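Phosphosugar isomerase (Escherichia coli O6:H1, PDB 5UQI) probably interconverts arabinose-5-phosphate and ribulose-5-phosphate as a sugar isomerase (SIS) domain protein of the GutQ/KpsF subfamily, and binds arabinose-5-phosphate. Local coordinates at residues Gly55-Lys60 / Val160-Gly165; Lys144-Asn149 / Ala153-Ser158. All coordinates share one frame; numbering follows the deposited sequence.

Contact 1 of 2, residues Gly55-Lys60 / Val160-Gly165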
ATOM      1  N   GLY A  55      -1.499   1.510  -7.804  1.00 14.62           N
ATOM      2  CA  GLY A  55      -0.924   2.862  -7.830  1.00 14.22           C
ATOM      3  C   GLY A  55      -1.967   3.874  -7.317  1.00 14.51           C
ATOM      4  O   GLY A  55      -1.587   4.817  -6.690  1.00 13.74           O
ATOM      5  N   ILE A  56      -3.241   3.678  -7.660  1.00 12.15           N
ATOM      6  CA  ILE A  56      -4.261   4.634  -7.182  1.00 12.01           C
ATOM      7  C   ILE A  56      -4.417   4.485  -5.657  1.00 13.11           C
ATOM      8  O   ILE A  56      -4.474   5.492  -4.937  1.00 12.41           O
ATOM      9  CB  ILE A  56      -5.601   4.466  -7.914  1.00 12.97           C
ATOM     10  CG1 ILE A  56      -5.382   4.697  -9.393  1.00 13.64           C
ATOM     11  CG2 ILE A  56      -6.572   5.509  -7.326  1.00 13.96           C
ATOM     12  CD1 ILE A  56      -6.579   4.270 -10.255  1.00 14.75           C
ATOM     13  N   ILE A  57      -4.416   3.231  -5.182  1.00 13.61           N
ATOM     14  CA  ILE A  57      -4.421   3.038  -3.694  1.00 14.58           C
ATOM     15  C   ILE A  57      -3.131   3.622  -3.067  1.00 14.74           C
ATOM     16  O   ILE A  57      -3.218   4.223  -1.983  1.00 14.84           O
ATOM     17  CB  ILE A  57      -4.581   1.536  -3.360  1.00 15.48           C
ATOM     18  CG1 ILE A  57      -5.941   1.051  -3.881  1.00 17.28           C
ATOM     19  CG2 ILE A  57      -4.474   1.345  -1.836  1.00 17.58           C
ATOM     20  CD1 ILE A  57      -7.167   1.845  -3.491  1.00 19.22           C
ATOM     21  N   ALA A  58      -1.980   3.465  -3.723  1.00 13.74           N
ATOM     22  CA  ALA A  58      -0.706   4.047  -3.250  1.00 14.44           C
ATOM     23  C   ALA A  58      -0.822   5.564  -3.127  1.00 13.78           C
ATOM     24  O   ALA A  58      -0.357   6.155  -2.147  1.00 14.00           O
ATOM     25  CB  ALA A  58       0.428   3.664  -4.210  1.00 15.14           C
ATOM     26  N   ARG A  59      -1.497   6.215  -4.098  1.00 12.66           N
ATOM     27  CA  ARG A  59      -1.744   7.692  -4.031  1.00 12.60           C
ATOM     28  C   ARG A  59      -2.598   7.994  -2.772  1.00 12.55           C
ATOM     29  O   ARG A  59      -2.301   8.979  -2.072  1.00 13.44           O
ATOM     30  CB  ARG A  59      -2.513   8.238  -5.265  1.00 16.18           C
ATOM     31  CG  ARG A  59      -1.704   8.424  -6.481  1.00 25.14           C
ATOM     32  CD  ARG A  59      -2.581   9.003  -7.632  1.00 26.94           C
ATOM     33  NE  ARG A  59      -2.751   7.950  -8.661  1.00 42.38           N
ATOM     34  CZ  ARG A  59      -2.232   7.903  -9.899  1.00 51.62           C
ATOM     35  NH1 ARG A  59      -1.444   8.877 -10.362  1.00 58.04           N
ATOM     36  NH2 ARG A  59      -2.518   6.858 -10.706  1.00 39.99           N
ATOM     37  N   LYS A  60      -3.674   7.202  -2.526  1.00 11.76           N
ATOM     38  CA  LYS A  60      -4.501   7.433  -1.349  1.00 12.28           C
ATOM     39  C   LYS A  60      -3.667   7.277  -0.083  1.00 12.46           C
ATOM     40  O   LYS A  60      -3.736   8.168   0.800  1.00 12.69           O
ATOM     41  CB  LYS A  60      -5.651   6.410  -1.344  1.00 13.75           C
ATOM     42  CG  LYS A  60      -6.862   6.905  -0.517  1.00 14.93           C
ATOM     43  CD  LYS A  60      -6.644   6.827   1.018  1.00 15.51           C
ATOM     44  CE  LYS A  60      -7.969   6.990   1.765  1.00 17.03           C
ATOM     45  NZ  LYS A  60      -7.658   6.783   3.245  1.00 19.52           N
ATOM     46  N   VAL A 160      -8.335  -4.353   0.289  1.00 16.67           N
ATOM     47  CA  VAL A 160      -7.608  -4.833   1.453  1.00 18.39           C
ATOM     48  C   VAL A 160      -6.345  -3.995   1.730  1.00 15.48           C
ATOM     49  O   VAL A 160      -6.006  -3.678   2.897  1.00 16.25           O
ATOM     50  CB  VAL A 160      -7.210  -6.312   1.245  1.00 21.98           C
ATOM     51  CG1 VAL A 160      -6.349  -6.754   2.382  1.00 26.60           C
ATOM     52  CG2 VAL A 160      -8.486  -7.159   1.247  1.00 24.99           C
ATOM     53  N   VAL A 161      -5.580  -3.694   0.670  1.00 16.50           N
ATOM     54  CA  VAL A 161      -4.378  -2.894   0.813  1.00 15.50           C
ATOM     55  C   VAL A 161      -4.734  -1.483   1.360  1.00 14.95           C
ATOM     56  O   VAL A 161      -4.001  -0.948   2.209  1.00 15.96           O
ATOM     57  CB  VAL A 161      -3.612  -2.780  -0.520  1.00 17.60           C
ATOM     58  CG1 VAL A 161      -2.381  -1.923  -0.290  1.00 22.38           C
ATOM     59  CG2 VAL A 161      -3.144  -4.164  -0.867  1.00 22.41           C
ATOM     60  N   LEU A 162      -5.869  -0.936   0.914  1.00 13.80           N
ATOM     61  CA  LEU A 162      -6.258   0.384   1.452  1.00 14.88           C
ATOM     62  C   LEU A 162      -6.543   0.302   2.945  1.00 15.49           C
ATOM     63  O   LEU A 162      -6.085   1.144   3.706  1.00 14.62           O
ATOM     64  CB  LEU A 162      -7.528   0.892   0.721  1.00 14.84           C
ATOM     65  CG  LEU A 162      -8.133   2.205   1.257  1.00 14.76           C
ATOM     66  CD1 LEU A 162      -7.152   3.364   1.129  1.00 18.55           C
ATOM     67  CD2 LEU A 162      -9.385   2.486   0.440  1.00 18.56           C
ATOM     68  N   VAL A 163      -7.279  -0.734   3.357  1.00 14.65           N
ATOM     69  CA  VAL A 163      -7.601  -0.848   4.789  1.00 15.54           C
ATOM     70  C   VAL A 163      -6.347  -1.074   5.634  1.00 15.38           C
ATOM     71  O   VAL A 163      -6.150  -0.408   6.663  1.00 16.49           O
ATOM     72  CB  VAL A 163      -8.620  -1.991   4.995  1.00 14.58           C
ATOM     73  CG1 VAL A 163      -8.884  -2.232   6.473  1.00 18.35           C
ATOM     74  CG2 VAL A 163      -9.943  -1.604   4.329  1.00 17.85           C
ATOM     75  N   VAL A 164      -5.466  -1.962   5.141  1.00 15.19           N
ATOM     76  CA  VAL A 164      -4.204  -2.209   5.840  1.00 15.50           C
ATOM     77  C   VAL A 164      -3.363  -0.917   5.959  1.00 16.49           C
ATOM     78  O   VAL A 164      -2.890  -0.529   7.037  1.00 16.25           O
ATOM     79  CB  VAL A 164      -3.402  -3.308   5.098  1.00 16.62           C
ATOM     80  CG1 VAL A 164      -1.949  -3.289   5.540  1.00 19.17           C
ATOM     81  CG2 VAL A 164      -4.060  -4.677   5.317  1.00 19.20           C
ATOM     82  N   GLY A 165      -3.196  -0.220   4.822  1.00 14.85           N
ATOM     83  CA  GLY A 165      -2.372   1.010   4.805  1.00 14.82           C
ATOM     84  C   GLY A 165      -2.975   2.110   5.682  1.00 14.73           C
ATOM     85  O   GLY A 165      -2.243   2.843   6.345  1.00 17.09           O
TER
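I57 and K60 of helix 52-67 meet V161 and L162 of helix 156-175 in a helix-helix contact on one side of the parallel sheet of the SIS domain, an alpha/beta fold built on five parallel strands in the order 2-1-3-4-5. The short segments run nearly parallel, their axes 9.8 Å apart at the closest and crossing at -19°. No hydrogen bond joins them; the contact is apolar. I57 is aimed at the opposite helix, and its CG2, anti to the backbone N, reaches the backbone beside L162: CG2 of I57 lies 3.8 Å from L162 N and 4.0 Å from L162 CB. The same methyl of I57 touches V161 CG1 at 4.2 Å. V161 also packs on I97 of strand 93-97, as A58 does from helix 52-67, so the pair of helices rests on a shared strand. One turn after I57, K60 bends at chi2 (-75°) and lays its methylene chain across L162 at about a right angle. Its ammonium group passes on to a salt bridge with D166 and a hydrogen bond with T64, which anchor the end of the lysine side chain. L162, with CG anti to the backbone N (chi1 175°), offers CD1 to this aliphatic part, 3.5 Å from K60 CD.

Contact 2 of 2, residues Lys144-Asn149 / Ala153-Ser158. With A5P (arabinose-5-phosphate), chain B.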
ATOM      1  N   LYS A 144      -7.063 -13.962  -1.435  1.00 36.33           N
ATOM      2  CA  LYS A 144      -7.486 -15.243  -2.032  1.00 46.19           C
ATOM      3  C   LYS A 144      -7.962 -15.152  -3.484  1.00 45.72           C
ATOM      4  O   LYS A 144      -7.553 -15.951  -4.350  1.00 44.37           O
ATOM      5  CB  LYS A 144      -8.609 -15.873  -1.156  1.00 50.10           C
ATOM      6  CG  LYS A 144      -9.441 -14.895  -0.270  1.00 62.19           C
ATOM      7  CD  LYS A 144     -10.607 -14.139  -0.972  1.00 63.27           C
ATOM      8  CE  LYS A 144     -11.622 -13.525   0.011  1.00 60.69           C
ATOM      9  NZ  LYS A 144     -12.825 -12.848  -0.594  1.00 56.10           N
ATOM     10  N   SER A 145      -8.854 -14.192  -3.726  1.00 39.89           N
ATOM     11  CA  SER A 145      -9.581 -14.039  -4.980  1.00 38.49           C
ATOM     12  C   SER A 145      -9.980 -12.569  -5.111  1.00 39.17           C
ATOM     13  O   SER A 145      -9.935 -11.813  -4.132  1.00 43.12           O
ATOM     14  CB  SER A 145     -10.867 -14.868  -4.934  1.00 42.80           C
ATOM     15  OG  SER A 145     -11.422 -14.997  -6.239  1.00 54.26           O
ATOM     16  N   GLU A 146     -10.397 -12.182  -6.304  1.00 35.94           N
ATOM     17  CA  GLU A 146     -11.095 -10.889  -6.475  1.00 34.98           C
ATOM     18  C   GLU A 146     -12.597 -11.082  -6.348  1.00 37.60           C
ATOM     19  O   GLU A 146     -13.049 -12.215  -6.191  1.00 34.54           O
ATOM     20  CB  GLU A 146     -10.718 -10.217  -7.793  1.00 35.49           C
ATOM     21  CG  GLU A 146      -9.224  -9.892  -7.906  1.00 28.86           C
ATOM     22  CD  GLU A 146      -8.689  -8.810  -6.960  1.00 29.64           C
ATOM     23  OE1 GLU A 146      -9.434  -8.260  -6.074  1.00 28.20           O
ATOM     24  OE2 GLU A 146      -7.477  -8.525  -7.116  1.00 28.07           O
ATOM     25  N   ALA A 147     -13.363  -9.986  -6.374  1.00 32.18           N
ATOM     26  CA  ALA A 147     -14.803 -10.067  -6.100  1.00 30.00           C
ATOM     27  C   ALA A 147     -15.600 -10.478  -7.327  1.00 32.53           C
ATOM     28  O   ALA A 147     -16.740 -10.920  -7.181  1.00 37.28           O
ATOM     29  CB  ALA A 147     -15.313  -8.727  -5.534  1.00 31.51           C
ATOM     30  N   ASP A 148     -15.021 -10.349  -8.523  1.00 30.04           N
ATOM     31  CA  ASP A 148     -15.784 -10.615  -9.763  1.00 35.88           C
ATOM     32  C   ASP A 148     -15.785 -12.128 -10.043  1.00 37.28           C
ATOM     33  O   ASP A 148     -14.921 -12.844  -9.528  1.00 38.27           O
ATOM     34  CB  ASP A 148     -15.232  -9.816 -10.969  1.00 35.83           C
ATOM     35  CG  ASP A 148     -13.727 -10.041 -11.228  1.00 41.14           C
ATOM     36  OD1 ASP A 148     -12.923 -10.036 -10.256  1.00 38.50           O
ATOM     37  OD2 ASP A 148     -13.348 -10.227 -12.440  1.00 42.71           O
ATOM     38  N   ASN A 149     -16.723 -12.619 -10.856  1.00 42.96           N
ATOM     39  CA  ASN A 149     -16.782 -14.076 -11.115  1.00 44.44           C
ATOM     40  C   ASN A 149     -15.512 -14.605 -11.767  1.00 43.32           C
ATOM     41  O   ASN A 149     -15.042 -15.697 -11.415  1.00 40.22           O
ATOM     42  CB  ASN A 149     -18.036 -14.456 -11.898  1.00 47.97           C
ATOM     43  CG  ASN A 149     -19.304 -14.366 -11.046  1.00 59.81           C
ATOM     44  OD1 ASN A 149     -19.392 -13.580 -10.077  1.00 57.93           O
ATOM     45  ND2 ASN A 149     -20.310 -15.163 -11.414  1.00 64.30           N
ATOM     46  N   ALA A 153     -10.688  -8.503 -11.609  1.00 30.64           N
ATOM     47  CA  ALA A 153     -10.742  -7.054 -11.310  1.00 29.74           C
ATOM     48  C   ALA A 153     -10.221  -6.747  -9.889  1.00 29.98           C
ATOM     49  O   ALA A 153     -10.748  -7.314  -8.924  1.00 33.17           O
ATOM     50  CB  ALA A 153     -12.175  -6.518 -11.497  1.00 30.17           C
ATOM     51  N   PRO A 154      -9.175  -5.860  -9.749  1.00 26.75           N
ATOM     52  CA  PRO A 154      -8.806  -5.456  -8.375  1.00 27.31           C
ATOM     53  C   PRO A 154      -9.974  -4.831  -7.632  1.00 27.29           C
ATOM     54  O   PRO A 154     -10.563  -3.783  -8.057  1.00 29.22           O
ATOM     55  CB  PRO A 154      -7.683  -4.414  -8.599  1.00 25.49           C
ATOM     56  CG  PRO A 154      -7.023  -4.913  -9.838  1.00 28.51           C
ATOM     57  CD  PRO A 154      -8.128  -5.454 -10.718  1.00 27.17           C
ATOM     58  N   SER A 155     -10.350  -5.494  -6.546  1.00 26.48           N
ATOM     59  CA  SER A 155     -11.589  -5.140  -5.839  1.00 24.52           C
ATOM     60  C   SER A 155     -11.277  -5.610  -4.445  1.00 25.55           C
ATOM     61  O   SER A 155     -10.903  -4.787  -3.592  1.00 25.86           O
ATOM     62  CB  SER A 155     -12.797  -5.881  -6.465  1.00 27.80           C
ATOM     63  OG  SER A 155     -12.380  -7.233  -6.731  1.00 28.08           O
ATOM     64  N   CYS A 156     -11.293  -6.931  -4.220  1.00 25.32           N
ATOM     65  CA  CYS A 156     -10.847  -7.418  -2.917  1.00 25.20           C
ATOM     66  C   CYS A 156      -9.394  -6.920  -2.656  1.00 25.79           C
ATOM     67  O   CYS A 156      -9.125  -6.472  -1.543  1.00 25.77           O
ATOM     68  CB  CYS A 156     -10.867  -8.919  -2.849  1.00 26.05           C
ATOM     69  SG  CYS A 156     -12.558  -9.538  -2.966  1.00 32.21           S
ATOM     70  N   SER A 157      -8.480  -7.031  -3.625  1.00 24.67           N
ATOM     71  CA  SER A 157      -7.070  -6.734  -3.295  1.00 22.40           C
ATOM     72  C   SER A 157      -6.834  -5.223  -3.051  1.00 20.90           C
ATOM     73  O   SER A 157      -6.145  -4.879  -2.072  1.00 19.65           O
ATOM     74  CB  SER A 157      -6.122  -7.202  -4.365  1.00 26.67           C
ATOM     75  OG  SER A 157      -6.510  -6.569  -5.572  1.00 24.23           O
ATOM     76  N   SER A 158      -7.363  -4.348  -3.906  1.00 21.12           N
ATOM     77  CA  SER A 158      -7.156  -2.906  -3.736  1.00 19.29           C
ATOM     78  C   SER A 158      -7.810  -2.440  -2.445  1.00 19.27           C
ATOM     79  O   SER A 158      -7.246  -1.584  -1.736  1.00 18.71           O
ATOM     80  CB  SER A 158      -7.693  -2.162  -5.005  1.00 22.10           C
ATOM     81  OG  SER A 158      -8.996  -2.714  -5.352  1.00 27.17           O
TER
HETATM   82  C1  A5P B 201      -4.976  -4.054 -13.321  1.00 33.95           C
HETATM   83  O1  A5P B 201      -5.849  -4.560 -12.751  1.00 50.38           O
HETATM   84  C2  A5P B 201      -4.290  -2.965 -12.633  1.00 40.17           C
HETATM   85  O2  A5P B 201      -5.110  -1.901 -12.267  1.00 39.16           O
HETATM   86  C3  A5P B 201      -3.609  -3.668 -11.540  1.00 36.35           C
HETATM   87  O3  A5P B 201      -3.701  -3.010 -10.271  1.00 37.71           O
HETATM   88  C4  A5P B 201      -2.274  -3.568 -12.232  1.00 32.00           C
HETATM   89  O4  A5P B 201      -2.202  -4.509 -13.289  1.00 31.97           O
HETATM   90  C5  A5P B 201      -1.120  -3.760 -11.296  1.00 33.87           C
HETATM   91  O5  A5P B 201      -1.161  -5.050 -10.811  1.00 27.00           O
HETATM   92  P   A5P B 201      -0.323  -5.284  -9.472  1.00 27.07           P
HETATM   93  O1P A5P B 201      -1.111  -4.747  -8.264  1.00 20.62           O
HETATM   94  O2P A5P B 201      -0.213  -6.898  -9.446  1.00 24.90           O
HETATM   95  O3P A5P B 201       0.909  -4.539  -9.588  1.00 26.98           O
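E146 turns its carboxylate onto the first turn of helix 156-175, where the loop after strand 137-140 folds back on the helix start in this SIS domain. Its chain, bent at chi2 (-68°), brings the two oxygens to different donors. E146 OE1 takes two backbone N-H groups: S157 N at 2.9 Å, on the syn side and near the carboxylate plane, and S155 N at 3.0 Å, from well above that plane. E146 OE2 uses its syn lone pair for S157 OG at 2.7 Å. Three bonds thus fix the rotation of the carboxylate. S155, at the N-cap position, turns its hydroxyl back to the loop instead: S155 OG accepts a nearly straight bond from A147 N (169°) and donates to A153 O, 2.7 Å away. C156 SG lies against A147 CB. Farther along the loop, D148 sets its carboxylate beside A153, whose N-H gives a hydrogen bond to D148 OD1, 3.0 Å from A153 N and met from above the carboxylate plane; D148 OD2 also accepts from L152 N. P154, between these bonded residues, faces arabinose-5-phosphate, with P154 CG 3.2 Å from the sugar's O1.

Contact 1 and contact 2 share helix 156-175: contact 2 holds its first turn and contact 1 packs the turns that follow, with centres 14 Å apart. In sequence, both segments of contact 2 fall between the two segments of contact 1, 153-158 ending just before 160-165 begins. They meet where I57 CG1 lies 3.6 Å from S158 O; S158 also packs its side chain on I57. Both helices start at the arabinose-5-phosphate pocket: K53 and S54 at the start of helix 52-67 hydrogen-bond the ligand, and P154 packs on K53, bringing the two helix starts together there. The side chain of V161 in contact 1 stays about 8 Å from the ligand and does not touch it.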